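PDB 6Y0R: chitooligosaccharide oxidase from Gibberella zeae, which oxidises the C1 hydroxyl of chitooligosaccharides to lactones with a bicovalently bound FAD, reducing molecular oxygen to hydrogen peroxide. Local coordinates for residues 118-123 with 139-144; 235-240 with 277-282; 395-400 with 462-467. All blocks are in the same frame, centred on the assembly; numbering follows the deposited sequence.

Overall arrangement
The three contacts follow one another along the chain without overlap. Their centres lie about 30 Å (1 and 2), 32 Å (1 and 3) and 30 Å (2 and 3) apart, their nearest atoms about 13, 18 and 17 Å. Contact 1 joins strand 118-120 to helix 134-145 within the FAD-binding PCMH-type region. Contact 2 pairs strands 233-239 and 275-283 in the seven-stranded antiparallel sheet. Contact 3 ties the loop between strands 371-378 and 403-411 of that sheet to residues 462-467, which belong to the berberine-like region. All three lie within about 13 Å of the one FAD, measured from the side chains of Val118, Asp279 (about 10 Å) and Tyr396 (about 8 Å).

Contact 1: 118-123 with 139-144; sequences VKLAKD and TELWNQ
Val118 turns its side chain onto helix 134-145, where its CB rests on CB of Glu140 at 3.7 Å. Its CG1, held anti to the backbone N (chi1 178°), reaches the next helix residue and meets CD2 of Leu141 at 3.6 Å; the two side chains cross at about a right angle. The carbonyl of Val118 is taken up by the amide of Gln144: NE2 donates to Val118 O at 2.9 Å along a nearly straight bond (169°), approaching from above the carbonyl plane although the oxygen lies in the plane of the glutamine amide. At Leu120 the same amide is used again, now as acceptor, with Leu120 N donating to Gln144 OE1 at 3.1 Å. One side chain thus satisfies a C=O and an N-H on the strand, and a third bond, from Gln144 NE2 to Glu140 OE1 at 2.9 Å, holds the amide from within the helix and fixes which end is nitrogen. The extended glutamine chain runs past Leu120 in the opposite sense, its CB 4.0 Å from Leu120 CD2, while Leu120 CB lies 4.2 Å from Leu141 CD2. Strand and helix run roughly parallel within the FAD-binding region, their axes 30° apart and 8.4 Å at closest approach. Strand 118-120 pairs antiparallel with 125-128, Ile128 touching Val118 and Ala126 touching Leu141, while Trp142 directs its side chain away from strand 118-120 to pack on helix 312-320.

Contact 2: 235-240 with 277-282; sequences YFDIGL and SVDGAY
Phe236 lays its ring over Gly280 on the adjoining strand. Its CG sits between the backbone N and the carbonyl carbon (chi1 62°), which swings the ring across the strand pair, and Gly280 CA stands 3.9 Å from the ring centroid in a CH-pi contact over one face, displaced toward the rim. Gly280 has no side chain, and the ring lies directly on its backbone, Phe236 CE1 3.4 Å from Gly280 C. CE2 of Phe236 meets Val278 CG1 obliquely at 4.1 Å. Ile238 and Val278 continue this face side by side, pointing the same way, with their CB atoms 3.9 Å apart. Both Phe236-Gly280 and Ile238-Val278 are hydrogen-bonded pairs of an antiparallel register, each closed by two backbone bonds. The strands are neighbours in the seven-stranded antiparallel sheet, flanked by 305-310 and 265-272, and helix 286-300 covers the face bearing Phe236 through Leu289 and Leu293. The other face carries Asp237 and Asp279, a non-hydrogen-bonded pair whose side chains take different torsions. With chi1 -65° Asp237 leans toward its neighbour, bringing OD1 within 3.0 Å of Asp279 CB. Asp279, at chi1 73°, carries its carboxylate off, and OD2 bonds to Gln268 NE2. Asp237 OD1 and Asp279 OD1 are 4.9 Å apart, and the two carboxylates would probably repel if both are ionised. One water reaches Asp237 OD1, Ser277 OG (2.6 Å) and Val278 O (3.0 Å). Tyr235, on the same face, carries its ring away from strand 275-283, where it stacks with His318.

Contact 3: 395-400 with 462-467; sequences AYVHRD and WGSNVA
Val397 presses its whole side chain against the backbone at the end of helix 454-462. CB lies 3.4 Å from Trp462 O, and both methyl groups also reach that carbonyl, CG1 of Val397 at 3.5 Å from Trp462 O being just as close to Trp462 C. The Val397 chi1 of 79° places CG1 between the backbone N and the carbonyl carbon, while CG2, anti to N, also comes within 3.7 Å of Ser464 OG. Asn465 runs past the valine in the opposite direction and binds the carbonyl of Ala395, two residues before the valine: ND2 donates to Ala395 O at 3.0 Å. The N-H points well at the oxygen (160°), which lies close to the amide plane of Asn465, but the donor stands above the carbonyl plane, away from the lone pairs. The edge of the Trp462 ring comes to the same oxygen, with CD1 3.6 Å from Ala395 O. Two helices meet here, 454-462 and 466-476, in the berberine-like region. Gly463 leaves the first with positive phi, and the turn that follows is closed by Asn465 N bonding to Trp462 O at 2.9 Å, so the carbonyl packed against Val397 is also tied within its own turn. Farther out, Asn465 ND2 has a second acceptor in Pro391 O, and the two bonds together would fix the amide's rotation; Trp462 NE1 bonds to Gly211 O at helix 203-212. On the loop, His398 centres an inverse gamma turn and its NE2 bonds to Met460 O, while Arg399, with Tyr396 CD1 over one guanidinium face toward its rim, forms a salt bridge from NH1 to Asp180 OD1.

Contact 1: 118-123 with 139-144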
ATOM      1  N   VAL A 118      16.792   4.357  -9.970  1.00 19.80           N
ATOM      2  CA  VAL A 118      15.687   5.040 -10.672  1.00 20.62           C
ATOM      3  C   VAL A 118      16.269   5.651 -11.934  1.00 21.67           C
ATOM      4  O   VAL A 118      17.171   6.537 -11.789  1.00 23.54           O
ATOM      5  CB  VAL A 118      15.084   6.139  -9.783  1.00 19.60           C
ATOM      6  CG1 VAL A 118      13.973   6.864 -10.522  1.00 21.72           C
ATOM      7  CG2 VAL A 118      14.642   5.611  -8.438  1.00 21.15           C
ATOM      8  N   LYS A 119      15.760   5.277 -13.099  1.00 21.83           N
ATOM      9  CA  LYS A 119      16.268   5.785 -14.405  1.00 24.78           C
ATOM     10  C   LYS A 119      15.132   6.384 -15.213  1.00 23.27           C
ATOM     11  O   LYS A 119      14.295   5.638 -15.757  1.00 24.17           O
ATOM     12  CB  LYS A 119      16.969   4.650 -15.159  1.00 25.66           C
ATOM     13  CG  LYS A 119      18.204   4.090 -14.473  1.00 29.90           C
ATOM     14  CD  LYS A 119      18.862   2.978 -15.279  1.00 35.45           C
ATOM     15  CE  LYS A 119      20.021   2.326 -14.552  1.00 40.54           C
ATOM     16  NZ  LYS A 119      20.449   1.083 -15.253  1.00 47.10           N
ATOM     17  N   LEU A 120      15.161   7.585 -15.439  1.00 23.42           N
ATOM     18  CA  LEU A 120      14.154   8.280 -16.255  1.00 23.97           C
ATOM     19  C   LEU A 120      14.730   8.489 -17.646  1.00 27.15           C
ATOM     20  O   LEU A 120      15.835   9.076 -17.740  1.00 26.67           O
ATOM     21  CB  LEU A 120      13.862   9.630 -15.607  1.00 24.68           C
ATOM     22  CG  LEU A 120      12.902  10.601 -16.272  1.00 31.02           C
ATOM     23  CD1 LEU A 120      11.508  10.031 -16.357  1.00 26.74           C
ATOM     24  CD2 LEU A 120      12.892  12.034 -15.748  1.00 26.62           C
ATOM     25  N   ALA A 121      13.900   8.222 -18.569  1.00 27.50           N
ATOM     26  CA  ALA A 121      14.259   8.323 -20.008  1.00 30.34           C
ATOM     27  C   ALA A 121      13.668   9.606 -20.592  1.00 32.60           C
ATOM     28  O   ALA A 121      12.746  10.206 -19.990  1.00 28.85           O
ATOM     29  CB  ALA A 121      13.782   7.085 -20.731  1.00 30.72           C
ATOM     30  N   LYS A 122      14.168  10.029 -21.754  1.00 36.74           N
ATOM     31  CA  LYS A 122      13.754  11.317 -22.350  1.00 38.07           C
ATOM     32  C   LYS A 122      12.277  11.270 -22.754  1.00 35.62           C
ATOM     33  O   LYS A 122      11.657  12.324 -22.746  1.00 36.02           O
ATOM     34  CB  LYS A 122      14.684  11.678 -23.513  1.00 43.20           C
ATOM     35  CG  LYS A 122      16.032  12.225 -23.060  1.00 52.92           C
ATOM     36  CD  LYS A 122      16.632  13.293 -23.973  1.00 63.32           C
ATOM     37  CE  LYS A 122      17.534  14.270 -23.241  1.00 68.93           C
ATOM     38  NZ  LYS A 122      18.206  15.195 -24.185  1.00 72.91           N
ATOM     39  N   ASP A 123      11.698  10.097 -23.012  1.00 33.05           N
ATOM     40  CA  ASP A 123      10.273  10.016 -23.421  1.00 31.52           C
ATOM     41  C   ASP A 123       9.327  10.019 -22.200  1.00 30.55           C
ATOM     42  O   ASP A 123       8.120   9.881 -22.420  1.00 30.16           O
ATOM     43  CB  ASP A 123      10.043   8.810 -24.330  1.00 35.64           C
ATOM     44  CG  ASP A 123      10.287   7.468 -23.671  1.00 36.49           C
ATOM     45  OD1 ASP A 123      10.601   7.456 -22.478  1.00 30.83           O
ATOM     46  OD2 ASP A 123      10.131   6.448 -24.363  1.00 39.41           O
ATOM     47  N   THR A 139      12.346  11.792  -5.226  1.00 17.21           N
ATOM     48  CA  THR A 139      13.523  12.700  -5.290  1.00 17.90           C
ATOM     49  C   THR A 139      14.189  12.559  -6.664  1.00 19.36           C
ATOM     50  O   THR A 139      14.512  13.578  -7.337  1.00 19.92           O
ATOM     51  CB  THR A 139      14.493  12.408  -4.143  1.00 19.74           C
ATOM     52  OG1 THR A 139      13.787  12.693  -2.933  1.00 19.68           O
ATOM     53  CG2 THR A 139      15.738  13.267  -4.202  1.00 21.91           C
ATOM     54  N   GLU A 140      14.430  11.325  -7.100  1.00 19.72           N
ATOM     55  CA  GLU A 140      15.142  11.055  -8.375  1.00 19.53           C
ATOM     56  C   GLU A 140      14.309  11.490  -9.565  1.00 21.06           C
ATOM     57  O   GLU A 140      14.853  12.095 -10.477  1.00 21.19           O
ATOM     58  CB  GLU A 140      15.529   9.581  -8.520  1.00 21.70           C
ATOM     59  CG  GLU A 140      16.687   9.197  -7.623  1.00 24.54           C
ATOM     60  CD  GLU A 140      18.032   9.789  -8.029  1.00 30.75           C
ATOM     61  OE1 GLU A 140      18.150  10.228  -9.170  1.00 27.84           O
ATOM     62  OE2 GLU A 140      18.962   9.789  -7.185  1.00 32.59           O
ATOM     63  N   LEU A 141      13.009  11.213  -9.604  1.00 19.11           N
ATOM     64  CA  LEU A 141      12.217  11.612 -10.776  1.00 18.33           C
ATOM     65  C   LEU A 141      12.128  13.136 -10.829  1.00 18.79           C
ATOM     66  O   LEU A 141      12.104  13.694 -11.926  1.00 19.26           O
ATOM     67  CB  LEU A 141      10.836  10.957 -10.728  1.00 19.69           C
ATOM     68  CG  LEU A 141      10.842   9.443 -10.872  1.00 19.52           C
ATOM     69  CD1 LEU A 141       9.396   8.945 -10.833  1.00 20.69           C
ATOM     70  CD2 LEU A 141      11.531   8.973 -12.161  1.00 20.16           C
ATOM     71  N   TRP A 142      11.981  13.768  -9.679  1.00 18.40           N
ATOM     72  CA  TRP A 142      11.907  15.247  -9.591  1.00 18.08           C
ATOM     73  C   TRP A 142      13.227  15.833 -10.107  1.00 18.53           C
ATOM     74  O   TRP A 142      13.186  16.715 -10.985  1.00 19.65           O
ATOM     75  CB  TRP A 142      11.634  15.662  -8.156  1.00 17.95           C
ATOM     76  CG  TRP A 142      11.673  17.144  -7.938  1.00 17.62           C
ATOM     77  CD1 TRP A 142      12.656  17.805  -7.276  1.00 18.56           C
ATOM     78  CD2 TRP A 142      10.665  18.113  -8.263  1.00 17.48           C
ATOM     79  NE1 TRP A 142      12.346  19.130  -7.191  1.00 18.85           N
ATOM     80  CE2 TRP A 142      11.123  19.346  -7.767  1.00 17.05           C
ATOM     81  CE3 TRP A 142       9.437  18.077  -8.920  1.00 17.29           C
ATOM     82  CZ2 TRP A 142      10.413  20.524  -7.976  1.00 18.12           C
ATOM     83  CZ3 TRP A 142       8.722  19.237  -9.101  1.00 18.69           C
ATOM     84  CH2 TRP A 142       9.191  20.451  -8.607  1.00 18.09           C
ATOM     85  N   ASN A 143      14.336  15.345  -9.603  1.00 20.98           N
ATOM     86  CA  ASN A 143      15.654  15.966  -9.929  1.00 23.70           C
ATOM     87  C   ASN A 143      16.037  15.618 -11.374  1.00 23.25           C
ATOM     88  O   ASN A 143      16.546  16.494 -12.101  1.00 22.37           O
ATOM     89  CB  ASN A 143      16.720  15.506  -8.955  1.00 21.19           C
ATOM     90  CG  ASN A 143      16.559  16.045  -7.551  1.00 22.55           C
ATOM     91  OD1 ASN A 143      15.898  17.054  -7.336  1.00 28.27           O
ATOM     92  ND2 ASN A 143      17.260  15.453  -6.606  1.00 26.40           N
ATOM     93  N   GLN A 144      15.770  14.410 -11.851  1.00 22.85           N
ATOM     94  CA  GLN A 144      16.201  13.997 -13.215  1.00 22.09           C
ATOM     95  C   GLN A 144      15.382  14.731 -14.282  1.00 25.42           C
ATOM     96  O   GLN A 144      15.941  15.031 -15.365  1.00 27.24           O
ATOM     97  CB  GLN A 144      16.116  12.475 -13.393  1.00 22.79           C
ATOM     98  CG  GLN A 144      17.181  11.701 -12.632  1.00 23.35           C
ATOM     99  CD  GLN A 144      17.087  10.214 -12.867  1.00 22.95           C
ATOM    100  OE1 GLN A 144      16.819   9.773 -13.983  1.00 25.02           O
ATOM    101  NE2 GLN A 144      17.235   9.438 -11.805  1.00 24.61           N
TER

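Contact 2: 235-240 with 277-282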
ATOM      1  N   TYR A 235      -1.785  21.579  -0.644  1.00 17.41           N
ATOM      2  CA  TYR A 235      -2.241  20.701   0.459  1.00 16.77           C
ATOM      3  C   TYR A 235      -3.192  21.519   1.294  1.00 16.52           C
ATOM      4  O   TYR A 235      -3.099  22.766   1.336  1.00 17.31           O
ATOM      5  CB  TYR A 235      -1.098  20.089   1.248  1.00 16.76           C
ATOM      6  CG  TYR A 235      -0.189  21.037   1.962  1.00 18.58           C
ATOM      7  CD1 TYR A 235      -0.531  21.534   3.202  1.00 19.09           C
ATOM      8  CD2 TYR A 235       1.080  21.284   1.457  1.00 20.21           C
ATOM      9  CE1 TYR A 235       0.362  22.322   3.917  1.00 20.28           C
ATOM     10  CE2 TYR A 235       1.973  22.079   2.159  1.00 20.59           C
ATOM     11  CZ  TYR A 235       1.596  22.625   3.373  1.00 24.30           C
ATOM     12  OH  TYR A 235       2.460  23.418   4.104  1.00 27.67           O
ATOM     13  N   PHE A 236      -4.140  20.842   1.923  1.00 15.08           N
ATOM     14  CA  PHE A 236      -5.162  21.557   2.697  1.00 15.90           C
ATOM     15  C   PHE A 236      -5.649  20.682   3.841  1.00 16.54           C
ATOM     16  O   PHE A 236      -5.485  19.475   3.845  1.00 15.72           O
ATOM     17  CB  PHE A 236      -6.327  22.003   1.823  1.00 16.97           C
ATOM     18  CG  PHE A 236      -7.121  20.908   1.157  1.00 16.66           C
ATOM     19  CD1 PHE A 236      -6.763  20.416  -0.089  1.00 16.54           C
ATOM     20  CD2 PHE A 236      -8.227  20.357   1.800  1.00 17.52           C
ATOM     21  CE1 PHE A 236      -7.497  19.402  -0.685  1.00 16.89           C
ATOM     22  CE2 PHE A 236      -8.960  19.344   1.197  1.00 17.22           C
ATOM     23  CZ  PHE A 236      -8.586  18.868  -0.046  1.00 16.60           C
ATOM     24  N   ASP A 237      -6.221  21.368   4.824  1.00 15.78           N
ATOM     25  CA  ASP A 237      -6.785  20.756   6.038  1.00 18.48           C
ATOM     26  C   ASP A 237      -8.035  21.524   6.430  1.00 18.20           C
ATOM     27  O   ASP A 237      -8.084  22.759   6.234  1.00 18.69           O
ATOM     28  CB  ASP A 237      -5.741  20.735   7.153  1.00 21.07           C
ATOM     29  CG  ASP A 237      -4.552  19.843   6.826  1.00 27.78           C
ATOM     30  OD1 ASP A 237      -4.670  18.584   7.010  1.00 33.75           O
ATOM     31  OD2 ASP A 237      -3.554  20.384   6.275  1.00 29.68           O
ATOM     32  N   ILE A 238      -8.992  20.797   6.977  1.00 18.26           N
ATOM     33  CA  ILE A 238     -10.226  21.382   7.559  1.00 19.54           C
ATOM     34  C   ILE A 238     -10.395  20.792   8.946  1.00 18.76           C
ATOM     35  O   ILE A 238     -10.667  19.586   9.070  1.00 19.17           O
ATOM     36  CB  ILE A 238     -11.476  21.148   6.703  1.00 19.69           C
ATOM     37  CG1 ILE A 238     -11.243  21.442   5.225  1.00 19.72           C
ATOM     38  CG2 ILE A 238     -12.593  22.004   7.247  1.00 19.64           C
ATOM     39  CD1 ILE A 238     -12.415  21.158   4.346  1.00 23.22           C
ATOM     40  N   GLY A 239     -10.252  21.652   9.959  1.00 18.79           N
ATOM     41  CA  GLY A 239     -10.468  21.284  11.355  1.00 20.03           C
ATOM     42  C   GLY A 239     -11.951  21.268  11.621  1.00 20.96           C
ATOM     43  O   GLY A 239     -12.652  22.138  11.115  1.00 23.59           O
ATOM     44  N   LEU A 240     -12.408  20.266  12.342  1.00 20.42           N
ATOM     45  CA  LEU A 240     -13.845  20.061  12.596  1.00 20.42           C
ATOM     46  C   LEU A 240     -14.072  19.934  14.098  1.00 22.11           C
ATOM     47  O   LEU A 240     -13.183  19.449  14.793  1.00 23.51           O
ATOM     48  CB  LEU A 240     -14.361  18.820  11.864  1.00 30.00           C
ATOM     49  CG  LEU A 240     -14.356  18.884  10.335  1.00 30.00           C
ATOM     50  CD1 LEU A 240     -14.751  17.542   9.741  1.00 30.00           C
ATOM     51  CD2 LEU A 240     -15.278  19.987   9.840  1.00 30.00           C
ATOM     52  N   SER A 277     -11.058  15.403  11.134  1.00 16.51           N
ATOM     53  CA  SER A 277     -10.327  16.427  10.367  1.00 18.19           C
ATOM     54  C   SER A 277     -10.225  15.973   8.923  1.00 18.52           C
ATOM     55  O   SER A 277     -10.016  14.781   8.708  1.00 21.40           O
ATOM     56  CB  SER A 277      -8.949  16.677  10.940  1.00 21.21           C
ATOM     57  OG  SER A 277      -8.326  17.742  10.238  1.00 30.45           O
ATOM     58  N   VAL A 278     -10.356  16.899   7.985  1.00 16.29           N
ATOM     59  CA  VAL A 278     -10.161  16.621   6.549  1.00 16.19           C
ATOM     60  C   VAL A 278      -8.723  16.974   6.179  1.00 17.44           C
ATOM     61  O   VAL A 278      -8.207  18.016   6.642  1.00 17.74           O
ATOM     62  CB  VAL A 278     -11.174  17.382   5.692  1.00 16.00           C
ATOM     63  CG1 VAL A 278     -10.839  17.231   4.231  1.00 17.63           C
ATOM     64  CG2 VAL A 278     -12.592  16.953   5.989  1.00 17.65           C
ATOM     65  N   ASP A 279      -8.055  16.128   5.391  1.00 15.90           N
ATOM     66  CA  ASP A 279      -6.772  16.544   4.766  1.00 18.73           C
ATOM     67  C   ASP A 279      -6.754  16.066   3.327  1.00 17.99           C
ATOM     68  O   ASP A 279      -7.365  15.048   2.996  1.00 16.99           O
ATOM     69  CB  ASP A 279      -5.533  16.101   5.523  1.00 25.47           C
ATOM     70  CG  ASP A 279      -5.286  14.654   5.386  1.00 30.94           C
ATOM     71  OD1 ASP A 279      -5.900  13.907   6.188  1.00 39.67           O
ATOM     72  OD2 ASP A 279      -4.449  14.292   4.482  1.00 38.41           O
ATOM     73  N   GLY A 280      -6.090  16.821   2.463  1.00 15.60           N
ATOM     74  CA  GLY A 280      -6.051  16.421   1.063  1.00 14.63           C
ATOM     75  C   GLY A 280      -5.050  17.229   0.277  1.00 13.85           C
ATOM     76  O   GLY A 280      -4.337  18.080   0.859  1.00 14.80           O
ATOM     77  N   ALA A 281      -5.034  16.992  -1.022  1.00 15.42           N
ATOM     78  CA  ALA A 281      -4.193  17.749  -1.965  1.00 15.23           C
ATOM     79  C   ALA A 281      -5.001  18.086  -3.202  1.00 15.84           C
ATOM     80  O   ALA A 281      -5.826  17.305  -3.635  1.00 15.41           O
ATOM     81  CB  ALA A 281      -2.964  16.990  -2.360  1.00 15.38           C
ATOM     82  N   TYR A 282      -4.681  19.247  -3.782  1.00 14.66           N
ATOM     83  CA  TYR A 282      -5.401  19.773  -4.954  1.00 15.06           C
ATOM     84  C   TYR A 282      -4.366  20.155  -6.021  1.00 15.54           C
ATOM     85  O   TYR A 282      -3.479  20.980  -5.757  1.00 16.82           O
ATOM     86  CB  TYR A 282      -6.234  20.975  -4.542  1.00 16.40           C
ATOM     87  CG  TYR A 282      -6.903  21.684  -5.693  1.00 19.07           C
ATOM     88  CD1 TYR A 282      -8.099  21.203  -6.200  1.00 19.69           C
ATOM     89  CD2 TYR A 282      -6.371  22.841  -6.230  1.00 20.24           C
ATOM     90  CE1 TYR A 282      -8.756  21.824  -7.253  1.00 22.89           C
ATOM     91  CE2 TYR A 282      -7.012  23.468  -7.291  1.00 22.88           C
ATOM     92  CZ  TYR A 282      -8.203  22.975  -7.790  1.00 23.00           C
ATOM     93  OH  TYR A 282      -8.833  23.598  -8.839  1.00 25.72           O
TER
HETATM   94  O   HOH W   1      -6.151  17.695   8.833  1.00 35.93           O

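Contact 3: 395-400 with 462-467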
ATOM      1  N   ALA A 395      -5.345  -7.075 -11.621  1.00 17.92           N
ATOM      2  CA  ALA A 395      -5.612  -7.912 -10.423  1.00 17.60           C
ATOM      3  C   ALA A 395      -6.224  -7.056  -9.308  1.00 18.02           C
ATOM      4  O   ALA A 395      -6.948  -7.604  -8.464  1.00 15.17           O
ATOM      5  CB  ALA A 395      -4.337  -8.572  -9.988  1.00 17.65           C
ATOM      6  N   TYR A 396      -6.012  -5.734  -9.287  1.00 16.15           N
ATOM      7  CA  TYR A 396      -6.596  -4.825  -8.270  1.00 17.29           C
ATOM      8  C   TYR A 396      -8.111  -4.728  -8.514  1.00 18.12           C
ATOM      9  O   TYR A 396      -8.585  -4.157  -9.546  1.00 17.93           O
ATOM     10  CB  TYR A 396      -5.940  -3.444  -8.319  1.00 16.98           C
ATOM     11  CG  TYR A 396      -6.418  -2.533  -7.230  1.00 18.30           C
ATOM     12  CD1 TYR A 396      -7.566  -1.774  -7.370  1.00 18.18           C
ATOM     13  CD2 TYR A 396      -5.725  -2.473  -6.038  1.00 20.54           C
ATOM     14  CE1 TYR A 396      -8.014  -0.955  -6.351  1.00 21.48           C
ATOM     15  CE2 TYR A 396      -6.165  -1.667  -5.005  1.00 23.12           C
ATOM     16  CZ  TYR A 396      -7.310  -0.907  -5.164  1.00 27.01           C
ATOM     17  OH  TYR A 396      -7.733  -0.090  -4.152  1.00 38.08           O
ATOM     18  N   VAL A 397      -8.898  -5.290  -7.615  1.00 17.18           N
ATOM     19  CA  VAL A 397     -10.334  -5.503  -7.889  1.00 16.80           C
ATOM     20  C   VAL A 397     -11.195  -4.313  -7.459  1.00 16.93           C
ATOM     21  O   VAL A 397     -12.304  -4.183  -7.993  1.00 18.33           O
ATOM     22  CB  VAL A 397     -10.797  -6.818  -7.258  1.00 16.42           C
ATOM     23  CG1 VAL A 397     -11.047  -6.679  -5.768  1.00 15.78           C
ATOM     24  CG2 VAL A 397     -12.043  -7.356  -7.960  1.00 18.70           C
ATOM     25  N   HIS A 398     -10.782  -3.502  -6.486  1.00 15.40           N
ATOM     26  CA  HIS A 398     -11.680  -2.560  -5.772  1.00 16.05           C
ATOM     27  C   HIS A 398     -11.835  -1.265  -6.583  1.00 18.07           C
ATOM     28  O   HIS A 398     -11.485  -0.168  -6.093  1.00 18.06           O
ATOM     29  CB  HIS A 398     -11.188  -2.353  -4.333  1.00 18.59           C
ATOM     30  CG  HIS A 398     -11.183  -3.607  -3.529  1.00 18.45           C
ATOM     31  ND1 HIS A 398     -12.300  -4.433  -3.426  1.00 20.93           N
ATOM     32  CD2 HIS A 398     -10.226  -4.147  -2.725  1.00 20.02           C
ATOM     33  CE1 HIS A 398     -11.964  -5.466  -2.654  1.00 20.92           C
ATOM     34  NE2 HIS A 398     -10.730  -5.315  -2.223  1.00 19.46           N
ATOM     35  N   ARG A 399     -12.321  -1.407  -7.807  1.00 18.45           N
ATOM     36  CA  ARG A 399     -12.526  -0.264  -8.740  1.00 17.88           C
ATOM     37  C   ARG A 399     -13.958   0.273  -8.638  1.00 20.92           C
ATOM     38  O   ARG A 399     -14.242   1.378  -9.201  1.00 22.58           O
ATOM     39  CB  ARG A 399     -12.289  -0.777 -10.157  1.00 16.41           C
ATOM     40  CG  ARG A 399     -10.910  -1.356 -10.403  1.00 16.54           C
ATOM     41  CD  ARG A 399      -9.793  -0.328 -10.303  1.00 16.18           C
ATOM     42  NE  ARG A 399      -8.508  -0.804 -10.782  1.00 15.92           N
ATOM     43  CZ  ARG A 399      -7.421  -0.087 -10.867  1.00 17.15           C
ATOM     44  NH1 ARG A 399      -6.327  -0.630 -11.359  1.00 17.38           N
ATOM     45  NH2 ARG A 399      -7.473   1.195 -10.533  1.00 16.63           N
ATOM     46  N   ASP A 400     -14.840  -0.509  -8.028  1.00 21.10           N
ATOM     47  CA  ASP A 400     -16.291  -0.258  -7.933  1.00 22.49           C
ATOM     48  C   ASP A 400     -16.621   0.426  -6.598  1.00 22.25           C
ATOM     49  O   ASP A 400     -17.717   0.990  -6.451  1.00 27.62           O
ATOM     50  CB  ASP A 400     -17.002  -1.606  -8.152  1.00 26.77           C
ATOM     51  CG  ASP A 400     -16.663  -2.736  -7.144  1.00 32.71           C
ATOM     52  OD1 ASP A 400     -15.482  -2.876  -6.631  1.00 19.76           O
ATOM     53  OD2 ASP A 400     -17.609  -3.543  -6.860  1.00 41.16           O
ATOM     54  N   TRP A 462      -8.930  -9.616  -3.216  1.00 15.85           N
ATOM     55  CA  TRP A 462      -8.977  -9.754  -4.701  1.00 16.40           C
ATOM     56  C   TRP A 462     -10.388 -10.080  -5.219  1.00 17.40           C
ATOM     57  O   TRP A 462     -10.550 -10.076  -6.443  1.00 17.31           O
ATOM     58  CB  TRP A 462      -7.915 -10.726  -5.193  1.00 16.01           C
ATOM     59  CG  TRP A 462      -6.521 -10.261  -4.878  1.00 15.69           C
ATOM     60  CD1 TRP A 462      -5.893  -9.150  -5.386  1.00 16.54           C
ATOM     61  CD2 TRP A 462      -5.635 -10.805  -3.893  1.00 15.45           C
ATOM     62  NE1 TRP A 462      -4.649  -9.032  -4.825  1.00 16.72           N
ATOM     63  CE2 TRP A 462      -4.476 -10.008  -3.876  1.00 16.55           C
ATOM     64  CE3 TRP A 462      -5.696 -11.913  -3.045  1.00 16.01           C
ATOM     65  CZ2 TRP A 462      -3.379 -10.307  -3.081  1.00 17.33           C
ATOM     66  CZ3 TRP A 462      -4.636 -12.167  -2.197  1.00 16.62           C
ATOM     67  CH2 TRP A 462      -3.494 -11.373  -2.218  1.00 17.68           C
ATOM     68  N   GLY A 463     -11.370 -10.364  -4.348  1.00 17.46           N
ATOM     69  CA  GLY A 463     -12.774 -10.507  -4.764  1.00 19.27           C
ATOM     70  C   GLY A 463     -12.935 -11.411  -5.966  1.00 18.33           C
ATOM     71  O   GLY A 463     -12.376 -12.543  -6.026  1.00 19.17           O
ATOM     72  N   SER A 464     -13.663 -10.912  -6.965  1.00 18.94           N
ATOM     73  CA  SER A 464     -14.041 -11.660  -8.175  1.00 20.67           C
ATOM     74  C   SER A 464     -12.834 -11.972  -9.064  1.00 20.07           C
ATOM     75  O   SER A 464     -12.987 -12.748 -10.022  1.00 20.90           O
ATOM     76  CB  SER A 464     -15.114 -10.885  -8.908  1.00 22.90           C
ATOM     77  OG  SER A 464     -14.654  -9.591  -9.235  1.00 25.70           O
ATOM     78  N   ASN A 465     -11.639 -11.427  -8.778  1.00 17.75           N
ATOM     79  CA  ASN A 465     -10.412 -11.728  -9.542  1.00 16.90           C
ATOM     80  C   ASN A 465      -9.719 -12.994  -9.030  1.00 16.24           C
ATOM     81  O   ASN A 465      -8.757 -13.415  -9.633  1.00 17.10           O
ATOM     82  CB  ASN A 465      -9.444 -10.534  -9.502  1.00 17.21           C
ATOM     83  CG  ASN A 465      -9.867  -9.435 -10.449  1.00 19.13           C
ATOM     84  OD1 ASN A 465     -10.677  -9.671 -11.358  1.00 19.77           O
ATOM     85  ND2 ASN A 465      -9.367  -8.222 -10.208  1.00 16.81           N
ATOM     86  N   VAL A 466     -10.170 -13.590  -7.931  1.00 16.56           N
ATOM     87  CA  VAL A 466      -9.436 -14.747  -7.353  1.00 18.28           C
ATOM     88  C   VAL A 466      -9.327 -15.887  -8.395  1.00 17.47           C
ATOM     89  O   VAL A 466      -8.246 -16.474  -8.538  1.00 17.57           O
ATOM     90  CB  VAL A 466     -10.046 -15.209  -6.013  1.00 18.46           C
ATOM     91  CG1 VAL A 466      -9.483 -16.555  -5.595  1.00 20.47           C
ATOM     92  CG2 VAL A 466      -9.803 -14.209  -4.892  1.00 18.62           C
ATOM     93  N   ALA A 467     -10.411 -16.248  -9.083  1.00 21.00           N
ATOM     94  CA  ALA A 467     -10.394 -17.404  -9.996  1.00 21.26           C
ATOM     95  C   ALA A 467      -9.324 -17.247 -11.081  1.00 18.40           C
ATOM     96  O   ALA A 467      -8.517 -18.184 -11.287  1.00 20.47           O
ATOM     97  CB  ALA A 467     -11.781 -17.597 -10.598  1.00 22.16           C
TER